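Local coordinates for protein putative glycoside hydrolase (PDB 3HBZ) that is of unproven function but binds calcium and sodium ions and may act in carbohydrate metabolism, possibly as a glycoside hydrolase, at residues T98-F102 with I331-L336. Sequence-based numbering, arbitrary orientation.
Sequences TIYNF and IDEVEL. With CA (calcium ion), chain B; NA (sodium ion), chain D.
Tyr-100 and Val-334 face each other as a hydrogen-bonded antiparallel pair: Tyr-100 N donates to Val-334 O at 2.9 Å, and Val-334 N returns the bond to Tyr-100 O. Going outward along the tyrosine, CB and CG pass near Val-334 O, and CD2 touches Val-334 CG1 at 3.7 Å, with Val-334 CB at the ring's edge; CE2 passes near the backbone N of Leu-336; OH ends 3.9 Å from Leu-336 CB and hydrogen-bonds to Ala-97 O, which fixes the buried tip. With chi1 at -43°, CG lies beside its own backbone N, and the ring folds back so that the carbonyl carbon of Thr-98 lies above one face, offset toward the rim. Leu-336 N donates to Thr-98 O, extending the pairing by which the short strand 99-100 joins strand 328-338 in the beta-rich putative carbohydrate metabolism domain. At the other end, before Val-334, the chain turns a corner at Glu-333, and the two segments meet again at calcium. Asn-101 O binds the ion at 2.4 Å, while Asp-332 grips it with both carboxylate oxygens; Glu-103, Thr-155 and Lys-157 complete the protein ligands. Asp-332 OD1 also accepts Glu-333 N from above the carboxylate plane, and OD2 takes Lys-154 N. Next to this site, Phe-102 CE2 abuts the neighbouring methyls Ile-331 CG2 and Val-334 CG2, 3.8 Å from each, with the valine methyl at the ring's edge.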
loop_
_atom_site.group_PDB
_atom_site.type_symbol
_atom_site.label_atom_id
_atom_site.label_comp_id
_atom_site.label_asym_id
_atom_site.label_seq_id
_atom_site.Cartn_x
_atom_site.Cartn_y
_atom_site.Cartn_z
ATOM N N THR A 98 -10.415 9.373 4.218
ATOM C CA THR A 98 -9.803 10.611 3.682
ATOM C C THR A 98 -9.098 11.507 4.723
ATOM O O THR A 98 -8.593 12.573 4.366
ATOM C CB THR A 98 -10.842 11.488 2.939
ATOM O OG1 THR A 98 -11.793 12.039 3.871
ATOM C CG2 THR A 98 -11.551 10.677 1.843
ATOM N N ILE A 99 -9.066 11.070 5.981
ATOM C CA ILE A 99 -8.460 11.842 7.073
ATOM C C ILE A 99 -7.426 10.948 7.729
ATOM O O ILE A 99 -7.778 9.901 8.255
ATOM C CB ILE A 99 -9.514 12.295 8.123
ATOM C CG1 ILE A 99 -10.628 13.126 7.475
ATOM C CG2 ILE A 99 -8.859 13.052 9.303
ATOM C CD1 ILE A 99 -10.295 14.552 7.213
ATOM N N TYR A 100 -6.160 11.361 7.721
ATOM C CA TYR A 100 -5.056 10.477 8.110
ATOM C C TYR A 100 -4.216 11.096 9.208
ATOM O O TYR A 100 -3.490 12.050 8.967
ATOM C CB TYR A 100 -4.163 10.214 6.902
ATOM C CG TYR A 100 -4.931 9.936 5.628
ATOM C CD1 TYR A 100 -5.849 8.907 5.566
ATOM C CD2 TYR A 100 -4.735 10.710 4.495
ATOM C CE1 TYR A 100 -6.558 8.646 4.410
ATOM C CE2 TYR A 100 -5.446 10.473 3.332
ATOM C CZ TYR A 100 -6.340 9.434 3.278
ATOM O OH TYR A 100 -7.024 9.188 2.096
ATOM N N ASN A 101 -4.299 10.538 10.408
ATOM C CA ASN A 101 -3.542 11.046 11.549
ATOM C C ASN A 101 -2.373 10.126 11.970
ATOM O O ASN A 101 -1.592 10.447 12.861
ATOM C CB ASN A 101 -4.513 11.292 12.711
ATOM C CG ASN A 101 -5.319 12.591 12.532
ATOM O OD1 ASN A 101 -4.762 13.668 12.503
ATOM N ND2 ASN A 101 -6.622 12.476 12.424
ATOM N N PHE A 102 -2.285 8.971 11.320
ATOM C CA PHE A 102 -1.186 8.037 11.479
ATOM C C PHE A 102 -0.990 7.529 12.899
ATOM O O PHE A 102 0.148 7.253 13.309
ATOM C CB PHE A 102 0.087 8.635 10.854
ATOM C CG PHE A 102 -0.090 8.943 9.391
ATOM C CD1 PHE A 102 -0.101 7.919 8.475
ATOM C CD2 PHE A 102 -0.416 10.215 8.949
ATOM C CE1 PHE A 102 -0.347 8.176 7.129
ATOM C CE2 PHE A 102 -0.655 10.459 7.606
ATOM C CZ PHE A 102 -0.619 9.423 6.712
ATOM N N ILE A 331 5.464 12.594 8.130
ATOM C CA ILE A 331 4.190 13.037 7.588
ATOM C C ILE A 331 3.147 12.963 8.666
ATOM O O ILE A 331 3.121 11.988 9.428
ATOM C CB ILE A 331 3.749 12.145 6.395
ATOM C CG1 ILE A 331 4.667 12.326 5.161
ATOM C CG2 ILE A 331 2.290 12.365 6.055
ATOM C CD1 ILE A 331 4.486 13.676 4.411
ATOM N N ASP A 332 2.318 14.005 8.786
ATOM C CA ASP A 332 1.210 13.962 9.718
ATOM C C ASP A 332 0.038 14.829 9.268
ATOM O O ASP A 332 0.198 15.743 8.443
ATOM C CB ASP A 332 1.663 14.379 11.119
ATOM C CG ASP A 332 0.847 13.688 12.244
ATOM O OD1 ASP A 332 -0.066 12.901 11.915
ATOM O OD2 ASP A 332 1.110 13.949 13.449
ATOM N N GLU A 333 -1.140 14.527 9.821
ATOM C CA GLU A 333 -2.366 15.338 9.633
ATOM C C GLU A 333 -2.698 15.562 8.151
ATOM O O GLU A 333 -2.851 16.700 7.688
ATOM C CB GLU A 333 -2.238 16.687 10.350
ATOM C CG GLU A 333 -2.119 16.577 11.853
ATOM C CD GLU A 333 -2.139 17.930 12.587
ATOM O OE1 GLU A 333 -2.277 18.990 11.935
ATOM O OE2 GLU A 333 -2.031 17.931 13.841
ATOM N N VAL A 334 -2.842 14.479 7.401
ATOM C CA VAL A 334 -3.061 14.613 5.975
ATOM C C VAL A 334 -4.553 14.485 5.734
ATOM O O VAL A 334 -5.240 13.738 6.433
ATOM C CB VAL A 334 -2.300 13.499 5.160
ATOM C CG1 VAL A 334 -2.575 13.599 3.672
ATOM C CG2 VAL A 334 -0.816 13.602 5.414
ATOM N N GLU A 335 -5.024 15.158 4.691
ATOM C CA GLU A 335 -6.397 15.040 4.268
ATOM C C GLU A 335 -6.515 14.937 2.757
ATOM O O GLU A 335 -5.945 15.733 2.015
ATOM C CB GLU A 335 -7.222 16.256 4.781
ATOM C CG GLU A 335 -8.662 16.018 4.560
ATOM C CD GLU A 335 -9.582 17.055 5.171
ATOM O OE1 GLU A 335 -9.092 18.062 5.727
ATOM O OE2 GLU A 335 -10.810 16.827 5.078
ATOM N N LEU A 336 -7.303 13.982 2.290
ATOM C CA LEU A 336 -7.779 14.000 0.897
ATOM C C LEU A 336 -9.089 14.805 0.821
ATOM O O LEU A 336 -10.152 14.355 1.280
ATOM C CB LEU A 336 -7.977 12.555 0.413
ATOM C CG LEU A 336 -8.440 12.419 -1.034
ATOM C CD1 LEU A 336 -7.472 13.112 -2.000
ATOM C CD2 LEU A 336 -8.660 10.895 -1.352
HETATM CA CA CA B . -0.693 12.201 14.211
HETATM NA NA NA D . -8.831 8.097 9.402
HETATM O O HOH W 1 -2.512 13.718 14.097
HETATM O O HOH W 2 -6.435 8.578 10.761
HETATM O O HOH W 3 -8.692 6.398 11.324
HETATM O O HOH W 4 -9.944 9.945 11.134
HETATM O O HOH W 5 -10.574 6.872 8.995
#